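Local coordinates for signal transduction histidine-protein kinase/phosphatase mprB (Mycobacterium hassiacum, PDB 6BLK) that probably autophosphorylates on a histidine as a two-component sensor kinase and also acts as a phosphatase, this piece being its ATP- and magnesium-binding catalytic domain, at residues Glu20-Arg25 and Asn53-Ala58; Arg49-Val54 and Ala80-Thr85. All coordinates share one frame; numbering follows the deposited sequence.

The fold is tied together stepwise, with one helix serving two neighbours. From the N terminus, helix 11-25 leads through strand 30-40 into helix 44-60, and contact 1 (20-25 with 53-58) closes this loop by laying the two helices side by side. The chain then leaves helix 44-60, forms strand 67-76 and turns into strand 79-85, where contact 2 (49-54 with 80-85) closes the second loop by seating the middle of the same helix on the sheet. Contact 2 starts before contact 1 has ended, sharing Asn53 and Val54, so the loops overlap rather than nest. Leu55 and Ile84 touch where the two contacts meet.

Contact 1 of 2, residues Glu20-Arg25 and Asn53-Ala58; sequences ERVRRR and NVLDNA. With MG (magnesium ion), chain F; ATP (adenosine-5'-triphosphate), chain E.
Val22 packs against Leu55 and Asp56 through both methyls, CG1 on the leucine side chain and CG2 on the backbone of the two residues, an example of near-parallel helices meeting beside a metal site. The segment axes approach to 9.8 Å with a crossing angle of -19°. On the apolar side, Val22 CG1 lies 4.2 Å from Leu55 CB, the two side chains running roughly at right angles. Val22 CG2 rests 4.0 Å from Leu55 O and close to Asp56 CA.

The charged pairing is looser. Asp56 holds CG anti to its backbone N (chi1 -173°), which brings OD1 out to the side on which the Arg25 chain passes. Arg25 NE to Asp56 OD1 is a long salt bridge of 4.0 Å, the guanidinium and carboxylate planes being turned 49° apart.

The other oxygen, Asp56 OD2, faces the metal and accepts a 2.6 Å hydrogen bond from a magnesium-bound water, making Asp56 a second-shell residue. A second bound water donates to Asn53 O. The magnesium ion has octahedral coordination: Asn57 OD1, at 2.1 Å, stands opposite the gamma-phosphate O1G, while the alpha- and beta-phosphate oxygens O2A and O2B each face a water. Asn57 ND2 also donates to ATP O2A over 2.7 Å, so both ends of the amide are used. This is the N-box asparagine of the GHKL ATPases.

Around the site, Leu119 of helix 118-128 touches Asn57, Phe31 of strand 30-40 lies against Val22, and Ile84 of strand 79-85 underlies Leu55 and Ala58.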
ATOM      1  N   GLU A  20       5.638  10.728   5.538  1.00 27.71           N
ATOM      2  CA  GLU A  20       6.697  11.733   5.614  1.00 33.21           C
ATOM      3  C   GLU A  20       7.822  11.402   4.651  1.00 32.47           C
ATOM      4  O   GLU A  20       8.309  12.277   3.929  1.00 29.24           O
ATOM      5  CB  GLU A  20       7.243  11.839   7.038  1.00 34.29           C
ATOM      6  CG  GLU A  20       6.409  12.722   7.952  1.00 48.52           C
ATOM      7  CD  GLU A  20       6.457  14.195   7.555  1.00 69.04           C
ATOM      8  OE1 GLU A  20       7.575  14.731   7.394  1.00 77.79           O
ATOM      9  OE2 GLU A  20       5.382  14.815   7.395  1.00 69.37           O
ATOM     10  N   ARG A  21       8.221  10.132   4.598  1.00 30.18           N
ATOM     11  CA  ARG A  21       9.283   9.723   3.685  1.00 32.00           C
ATOM     12  C   ARG A  21       8.923  10.020   2.231  1.00 45.99           C
ATOM     13  O   ARG A  21       9.726  10.593   1.489  1.00 46.14           O
ATOM     14  CB  ARG A  21       9.581   8.233   3.864  1.00 40.11           C
ATOM     15  CG  ARG A  21      10.370   7.883   5.118  1.00 37.95           C
ATOM     16  CD  ARG A  21      11.871   7.711   4.845  1.00 63.20           C
ATOM     17  NE  ARG A  21      12.149   6.619   3.906  1.00 57.56           N
ATOM     18  CZ  ARG A  21      12.612   6.768   2.664  1.00 63.07           C
ATOM     19  NH1 ARG A  21      12.883   7.969   2.168  1.00 67.84           N
ATOM     20  NH2 ARG A  21      12.818   5.698   1.905  1.00 48.94           N
ATOM     21  N   VAL A  22       7.729   9.623   1.788  1.00 38.51           N
ATOM     22  CA  VAL A  22       7.472   9.694   0.357  1.00 26.65           C
ATOM     23  C   VAL A  22       7.054  11.087  -0.098  1.00 34.15           C
ATOM     24  O   VAL A  22       7.222  11.418  -1.279  1.00 41.18           O
ATOM     25  CB  VAL A  22       6.426   8.647  -0.056  1.00 38.34           C
ATOM     26  CG1 VAL A  22       5.052   9.055   0.407  1.00 29.15           C
ATOM     27  CG2 VAL A  22       6.459   8.422  -1.572  1.00 51.66           C
ATOM     28  N   ARG A  23       6.509  11.916   0.793  1.00 26.68           N
ATOM     29  CA  ARG A  23       6.173  13.281   0.413  1.00 35.29           C
ATOM     30  C   ARG A  23       7.408  14.031  -0.054  1.00 41.19           C
ATOM     31  O   ARG A  23       7.296  14.985  -0.834  1.00 39.71           O
ATOM     32  CB  ARG A  23       5.547  14.025   1.587  1.00 30.39           C
ATOM     33  CG  ARG A  23       4.103  13.696   1.888  1.00 31.36           C
ATOM     34  CD  ARG A  23       3.639  14.520   3.082  1.00 28.76           C
ATOM     35  NE  ARG A  23       2.413  14.015   3.713  1.00 37.72           N
ATOM     36  CZ  ARG A  23       1.182  14.471   3.477  1.00 36.28           C
ATOM     37  NH1 ARG A  23       0.969  15.455   2.608  1.00 46.28           N
ATOM     38  NH2 ARG A  23       0.146  13.935   4.112  1.00 51.51           N
ATOM     39  N   ARG A  24       8.588  13.619   0.420  1.00 40.30           N
ATOM     40  CA  ARG A  24       9.838  14.243  -0.012  1.00 45.77           C
ATOM     41  C   ARG A  24      10.109  13.963  -1.484  1.00 49.83           C
ATOM     42  O   ARG A  24      10.529  14.857  -2.228  1.00 48.77           O
ATOM     43  CB  ARG A  24      11.009  13.729   0.832  1.00 42.34           C
ATOM     44  CG  ARG A  24      10.824  13.791   2.353  1.00 45.35           C
ATOM     45  CD  ARG A  24      11.804  12.855   3.070  1.00 57.38           C
ATOM     46  NE  ARG A  24      13.091  13.484   3.350  1.00 79.89           N
ATOM     47  CZ  ARG A  24      14.192  12.819   3.694  1.00 81.62           C
ATOM     48  NH1 ARG A  24      14.176  11.493   3.784  1.00 70.46           N
ATOM     49  NH2 ARG A  24      15.317  13.483   3.936  1.00 76.83           N
ATOM     50  N   ARG A  25       9.879  12.722  -1.920  1.00 40.06           N
ATOM     51  CA  ARG A  25      10.218  12.318  -3.276  1.00 43.50           C
ATOM     52  C   ARG A  25       9.264  12.890  -4.320  1.00 32.23           C
ATOM     53  O   ARG A  25       9.649  12.998  -5.488  1.00 44.88           O
ATOM     54  CB  ARG A  25      10.240  10.792  -3.367  1.00 48.32           C
ATOM     55  CG  ARG A  25      11.283  10.150  -2.468  1.00 69.35           C
ATOM     56  CD  ARG A  25      11.384   8.634  -2.671  1.00 68.41           C
ATOM     57  NE  ARG A  25      11.915   8.276  -3.988  1.00 75.07           N
ATOM     58  CZ  ARG A  25      13.171   8.481  -4.377  1.00 69.97           C
ATOM     59  NH1 ARG A  25      14.048   9.058  -3.561  1.00 72.56           N
ATOM     60  NH2 ARG A  25      13.556   8.115  -5.591  1.00 68.25           N
ATOM     61  N   ASN A  53       6.458   0.778   0.899  1.00 11.86           N
ATOM     62  CA  ASN A  53       6.654   0.213  -0.427  1.00 10.00           C
ATOM     63  C   ASN A  53       5.444   0.458  -1.323  1.00 11.44           C
ATOM     64  O   ASN A  53       5.597   0.700  -2.528  1.00 13.18           O
ATOM     65  CB  ASN A  53       6.949  -1.282  -0.349  1.00 13.21           C
ATOM     66  CG  ASN A  53       8.358  -1.584   0.155  1.00 14.59           C
ATOM     67  OD1 ASN A  53       9.133  -0.694   0.511  1.00 16.78           O
ATOM     68  ND2 ASN A  53       8.684  -2.854   0.192  1.00 16.15           N
ATOM     69  N   VAL A  54       4.232   0.392  -0.759  1.00 11.50           N
ATOM     70  CA  VAL A  54       3.038   0.660  -1.568  1.00 11.66           C
ATOM     71  C   VAL A  54       2.935   2.137  -1.892  1.00 10.83           C
ATOM     72  O   VAL A  54       2.639   2.497  -3.031  1.00 13.59           O
ATOM     73  CB  VAL A  54       1.758   0.136  -0.888  1.00 12.47           C
ATOM     74  CG1 VAL A  54       0.530   0.490  -1.708  1.00 15.18           C
ATOM     75  CG2 VAL A  54       1.827  -1.357  -0.735  1.00  9.74           C
ATOM     76  N   LEU A  55       3.201   3.005  -0.917  1.00 12.86           N
ATOM     77  CA  LEU A  55       3.174   4.442  -1.172  1.00 13.60           C
ATOM     78  C   LEU A  55       4.211   4.826  -2.201  1.00 15.75           C
ATOM     79  O   LEU A  55       3.961   5.708  -3.030  1.00 15.07           O
ATOM     80  CB  LEU A  55       3.400   5.235   0.101  1.00 12.31           C
ATOM     81  CG  LEU A  55       2.262   5.183   1.115  1.00 14.94           C
ATOM     82  CD1 LEU A  55       2.723   5.897   2.369  1.00 14.47           C
ATOM     83  CD2 LEU A  55       0.975   5.822   0.589  1.00 18.57           C
ATOM     84  N   ASP A  56       5.388   4.196  -2.154  1.00 18.34           N
ATOM     85  CA  ASP A  56       6.437   4.524  -3.109  1.00 13.88           C
ATOM     86  C   ASP A  56       5.997   4.211  -4.537  1.00 17.73           C
ATOM     87  O   ASP A  56       6.236   5.013  -5.449  1.00 13.12           O
ATOM     88  CB  ASP A  56       7.723   3.782  -2.772  1.00 16.51           C
ATOM     89  CG  ASP A  56       8.872   4.222  -3.630  1.00 27.95           C
ATOM     90  OD1 ASP A  56       9.234   5.413  -3.520  1.00 27.02           O
ATOM     91  OD2 ASP A  56       9.382   3.379  -4.403  1.00 27.58           O
ATOM     92  N   ASN A  57       5.332   3.063  -4.753  1.00 12.85           N
ATOM     93  CA  ASN A  57       4.819   2.729  -6.083  1.00 13.98           C
ATOM     94  C   ASN A  57       3.756   3.716  -6.506  1.00 20.06           C
ATOM     95  O   ASN A  57       3.731   4.163  -7.663  1.00 15.56           O
ATOM     96  CB  ASN A  57       4.236   1.308  -6.127  1.00 12.83           C
ATOM     97  CG  ASN A  57       5.277   0.244  -5.934  1.00 17.13           C
ATOM     98  OD1 ASN A  57       6.472   0.467  -6.166  1.00 14.39           O
ATOM     99  ND2 ASN A  57       4.831  -0.934  -5.495  1.00 13.05           N
ATOM    100  N   ALA A  58       2.880   4.084  -5.577  1.00 14.01           N
ATOM    101  CA  ALA A  58       1.812   5.001  -5.920  1.00 16.33           C
ATOM    102  C   ALA A  58       2.407   6.313  -6.390  1.00 15.70           C
ATOM    103  O   ALA A  58       1.926   6.908  -7.361  1.00 17.16           O
ATOM    104  CB  ALA A  58       0.886   5.212  -4.712  1.00 17.12           C
TER
HETATM  105 MG    MG F 502       8.179  -0.738  -5.864  1.00 13.78          MG
HETATM  106  PG  ATP E 501      11.191  -1.971  -6.094  1.00 16.53           P
HETATM  107  O1G ATP E 501       9.823  -1.780  -5.465  1.00 13.19           O
HETATM  108  O2G ATP E 501      11.917  -3.298  -5.826  1.00 14.41           O
HETATM  109  O3G ATP E 501      12.103  -0.762  -5.983  1.00 19.04           O
HETATM  110  PB  ATP E 501       9.446  -1.935  -8.445  1.00 14.36           P
HETATM  111  O1B ATP E 501       9.721  -2.049  -9.934  1.00 19.29           O
HETATM  112  O2B ATP E 501       8.851  -0.700  -7.861  1.00 11.83           O
HETATM  113  O3B ATP E 501      10.886  -2.085  -7.690  1.00 13.25           O
HETATM  114  PA  ATP E 501       7.287  -3.461  -7.171  1.00 11.69           P
HETATM  115  O1A ATP E 501       7.308  -4.884  -6.622  1.00 15.25           O
HETATM  116  O2A ATP E 501       7.077  -2.330  -6.195  1.00 13.53           O
HETATM  117  O3A ATP E 501       8.683  -3.311  -8.005  1.00 12.75           O
HETATM  118  O5' ATP E 501       6.249  -3.430  -8.347  1.00 14.45           O
HETATM  119  C5' ATP E 501       6.309  -4.392  -9.386  1.00 20.96           C
HETATM  120  C4' ATP E 501       5.861  -3.731 -10.685  1.00 19.14           C
HETATM  121  O4' ATP E 501       4.443  -3.556 -10.593  1.00 18.42           O
HETATM  122  C3' ATP E 501       6.436  -2.349 -11.019  1.00 20.17           C
HETATM  123  O3' ATP E 501       7.701  -2.432 -11.710  1.00 14.50           O
HETATM  124  C2' ATP E 501       5.336  -1.792 -11.903  1.00 17.20           C
HETATM  125  O2' ATP E 501       5.412  -2.314 -13.242  1.00 16.87           O
HETATM  126  C1' ATP E 501       4.082  -2.365 -11.281  1.00 20.14           C
HETATM  127  N9  ATP E 501       3.452  -1.475 -10.289  1.00 15.30           N
HETATM  128  C8  ATP E 501       3.463  -1.588  -8.917  1.00 15.99           C
HETATM  129  N7  ATP E 501       2.719  -0.591  -8.358  1.00 13.76           N
HETATM  130  C5  ATP E 501       2.235   0.148  -9.381  1.00 12.87           C
HETATM  131  C6  ATP E 501       1.366   1.301  -9.449  1.00 19.30           C
HETATM  132  N6  ATP E 501       0.936   1.862  -8.310  1.00 15.23           N
HETATM  133  N1  ATP E 501       1.065   1.775 -10.657  1.00 17.54           N
HETATM  134  C2  ATP E 501       1.524   1.209 -11.788  1.00 15.01           C
HETATM  135  N3  ATP E 501       2.314   0.127 -11.800  1.00 18.56           N
HETATM  136  C4  ATP E 501       2.687  -0.438 -10.628  1.00 18.46           C
HETATM  137  O   HOH W   1       7.723  -0.697  -3.806  1.00 12.46           O
HETATM  138  O   HOH W   2       9.326   1.193  -5.735  1.00 17.49           O

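Contact 2 of 2, residues Arg49-Val54 and Ala80-Thr85; sequences RAVLNV and AELVIT
The backbone bond from Asn53 N to Arg49 O, 2.9 Å long, closes the helical turn that holds Val51, and the next bond, from Val54 N to Ala50 O, continues the helix to Val54; the two valines face Leu82 and Ile84. Three residues apart on the helix, they meet two strand residues that are two apart, and the contact between them is wholly apolar and buried.

Val54 and Ile84 form the tighter half. With chi1 at 177°, Val54 CG1 lies anti to the backbone N and reaches over the isoleucine, 3.6 Å from Ile84 CD1 and 3.8 Å from both Ile84 CB and Ile84 CG2. The isoleucine's outer chain is extended (chi2 164°), which carries CD1 across to the helix, where it also approaches Val54 CB.

This helix-on-sheet packing is the basic layering of the GHKL, or Bergerat, ATP-binding fold, in which the helices cover one face of a mixed sheet. The axes of segments 49-54 and 80-85 run in similar directions, 27° apart, with a closest approach of 10.3 Å.

Further back along the strand, Val51 CG2 meets Leu82 CD2 at 3.9 Å, methyl to methyl, with the side chains at a slant to one another. Val51 CG1 makes a more distant contact with Ile84 CD1. Alternation along the strand explains the choice of partners: Leu82 and Ile84 have their CB atoms directed at the helix, whereas Val83 and Thr85 point away from it. Hydrogen bonds to strands 67-76 and 147-154 hold strand 79-85 in the sheet. Ile15 of helix 11-25 touches Leu82, and Asn53 ND2 bonds to Gly118 O at the start of helix 118-128.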
ATOM      1  N   ARG A  49       7.610  -0.772   6.504  1.00 15.69           N
ATOM      2  CA  ARG A  49       8.236  -1.105   5.242  1.00 17.53           C
ATOM      3  C   ARG A  49       7.184  -1.443   4.200  1.00 19.43           C
ATOM      4  O   ARG A  49       7.284  -1.030   3.045  1.00 16.08           O
ATOM      5  CB  ARG A  49       9.191  -2.274   5.444  1.00 18.44           C
ATOM      6  CG  ARG A  49       9.914  -2.688   4.195  1.00 29.46           C
ATOM      7  CD  ARG A  49      10.928  -3.774   4.503  1.00 42.02           C
ATOM      8  NE  ARG A  49      11.713  -4.147   3.326  1.00 57.73           N
ATOM      9  CZ  ARG A  49      12.658  -5.083   3.329  1.00 53.74           C
ATOM     10  NH1 ARG A  49      12.937  -5.733   4.450  1.00 37.71           N
ATOM     11  NH2 ARG A  49      13.329  -5.365   2.218  1.00 52.37           N
ATOM     12  N   ALA A  50       6.152  -2.176   4.602  1.00 13.78           N
ATOM     13  CA  ALA A  50       5.105  -2.561   3.675  1.00 13.42           C
ATOM     14  C   ALA A  50       4.311  -1.353   3.195  1.00 17.94           C
ATOM     15  O   ALA A  50       4.090  -1.192   1.992  1.00 13.14           O
ATOM     16  CB  ALA A  50       4.221  -3.613   4.328  1.00 13.65           C
ATOM     17  N   VAL A  51       3.894  -0.475   4.107  1.00 11.27           N
ATOM     18  CA  VAL A  51       3.139   0.697   3.681  1.00 13.31           C
ATOM     19  C   VAL A  51       4.004   1.601   2.807  1.00 13.51           C
ATOM     20  O   VAL A  51       3.545   2.095   1.769  1.00 12.98           O
ATOM     21  CB  VAL A  51       2.571   1.441   4.900  1.00 13.44           C
ATOM     22  CG1 VAL A  51       1.906   2.737   4.480  1.00 15.91           C
ATOM     23  CG2 VAL A  51       1.577   0.562   5.653  1.00 17.39           C
ATOM     24  N   LEU A  52       5.259   1.834   3.207  1.00 12.45           N
ATOM     25  CA  LEU A  52       6.138   2.688   2.399  1.00 10.49           C
ATOM     26  C   LEU A  52       6.339   2.099   1.012  1.00 13.93           C
ATOM     27  O   LEU A  52       6.374   2.836   0.020  1.00 16.73           O
ATOM     28  CB  LEU A  52       7.473   2.893   3.100  1.00 12.16           C
ATOM     29  CG  LEU A  52       8.520   3.732   2.370  1.00 24.01           C
ATOM     30  CD1 LEU A  52       7.961   5.114   2.129  1.00 25.11           C
ATOM     31  CD2 LEU A  52       9.803   3.788   3.201  1.00 23.69           C
ATOM     32  N   ASN A  53       6.458   0.778   0.899  1.00 11.86           N
ATOM     33  CA  ASN A  53       6.654   0.213  -0.427  1.00 10.00           C
ATOM     34  C   ASN A  53       5.444   0.458  -1.323  1.00 11.44           C
ATOM     35  O   ASN A  53       5.597   0.700  -2.528  1.00 13.18           O
ATOM     36  CB  ASN A  53       6.949  -1.282  -0.349  1.00 13.21           C
ATOM     37  CG  ASN A  53       8.358  -1.584   0.155  1.00 14.59           C
ATOM     38  OD1 ASN A  53       9.133  -0.694   0.511  1.00 16.78           O
ATOM     39  ND2 ASN A  53       8.684  -2.854   0.192  1.00 16.15           N
ATOM     40  N   VAL A  54       4.232   0.392  -0.759  1.00 11.50           N
ATOM     41  CA  VAL A  54       3.038   0.660  -1.568  1.00 11.66           C
ATOM     42  C   VAL A  54       2.935   2.137  -1.892  1.00 10.83           C
ATOM     43  O   VAL A  54       2.639   2.497  -3.031  1.00 13.59           O
ATOM     44  CB  VAL A  54       1.758   0.136  -0.888  1.00 12.47           C
ATOM     45  CG1 VAL A  54       0.530   0.490  -1.708  1.00 15.18           C
ATOM     46  CG2 VAL A  54       1.827  -1.357  -0.735  1.00  9.74           C
ATOM     47  N   ALA A  80      -9.604  -4.206   9.556  1.00 12.13           N
ATOM     48  CA  ALA A  80      -9.672  -2.952   8.846  1.00  9.49           C
ATOM     49  C   ALA A  80      -8.971  -3.130   7.513  1.00  9.88           C
ATOM     50  O   ALA A  80      -8.210  -4.074   7.308  1.00 12.51           O
ATOM     51  CB  ALA A  80      -9.016  -1.800   9.612  1.00 12.56           C
ATOM     52  N   GLU A  81      -9.300  -2.250   6.598  1.00  9.83           N
ATOM     53  CA  GLU A  81      -8.778  -2.314   5.251  1.00  8.27           C
ATOM     54  C   GLU A  81      -8.067  -1.011   4.947  1.00 12.28           C
ATOM     55  O   GLU A  81      -8.663   0.060   5.072  1.00 12.77           O
ATOM     56  CB  GLU A  81      -9.913  -2.563   4.253  1.00 11.87           C
ATOM     57  CG  GLU A  81      -9.446  -2.808   2.856  1.00 13.52           C
ATOM     58  CD  GLU A  81     -10.585  -2.758   1.834  1.00 23.04           C
ATOM     59  OE1 GLU A  81     -11.607  -2.094   2.108  1.00 48.02           O
ATOM     60  OE2 GLU A  81     -10.452  -3.363   0.747  1.00 27.01           O
ATOM     61  N   LEU A  82      -6.823  -1.124   4.491  1.00 11.64           N
ATOM     62  CA  LEU A  82      -6.029  -0.000   4.017  1.00  7.89           C
ATOM     63  C   LEU A  82      -6.076  -0.042   2.500  1.00  9.10           C
ATOM     64  O   LEU A  82      -5.746  -1.062   1.893  1.00 11.42           O
ATOM     65  CB  LEU A  82      -4.590  -0.079   4.536  1.00 10.07           C
ATOM     66  CG  LEU A  82      -3.509   0.831   3.940  1.00 12.92           C
ATOM     67  CD1 LEU A  82      -3.731   2.295   4.252  1.00 12.49           C
ATOM     68  CD2 LEU A  82      -2.141   0.404   4.480  1.00 20.91           C
ATOM     69  N   VAL A  83      -6.491   1.047   1.898  1.00 10.55           N
ATOM     70  CA  VAL A  83      -6.548   1.132   0.443  1.00 10.54           C
ATOM     71  C   VAL A  83      -5.711   2.315   0.030  1.00 11.75           C
ATOM     72  O   VAL A  83      -5.990   3.453   0.437  1.00 11.66           O
ATOM     73  CB  VAL A  83      -7.981   1.259  -0.096  1.00  9.76           C
ATOM     74  CG1 VAL A  83      -7.973   1.173  -1.613  1.00 17.61           C
ATOM     75  CG2 VAL A  83      -8.865   0.183   0.455  1.00 15.99           C
ATOM     76  N   ILE A  84      -4.695   2.053  -0.781  1.00  9.82           N
ATOM     77  CA  ILE A  84      -3.816   3.092  -1.319  1.00 11.50           C
ATOM     78  C   ILE A  84      -4.033   3.171  -2.833  1.00 12.49           C
ATOM     79  O   ILE A  84      -3.961   2.160  -3.550  1.00 11.72           O
ATOM     80  CB  ILE A  84      -2.344   2.835  -0.969  1.00 12.26           C
ATOM     81  CG1 ILE A  84      -2.117   3.010   0.534  1.00 12.62           C
ATOM     82  CG2 ILE A  84      -1.427   3.760  -1.768  1.00 12.50           C
ATOM     83  CD1 ILE A  84      -0.831   2.419   1.063  1.00 13.33           C
ATOM     84  N   THR A  85      -4.377   4.364  -3.306  1.00 12.97           N
ATOM     85  CA  THR A  85      -4.840   4.536  -4.667  1.00 12.15           C
ATOM     86  C   THR A  85      -4.044   5.631  -5.346  1.00 14.03           C
ATOM     87  O   THR A  85      -3.598   6.596  -4.712  1.00 14.54           O
ATOM     88  CB  THR A  85      -6.336   4.919  -4.776  1.00 13.52           C
ATOM     89  OG1 THR A  85      -6.585   6.084  -3.983  1.00 20.51           O
ATOM     90  CG2 THR A  85      -7.234   3.819  -4.352  1.00 16.62           C
TER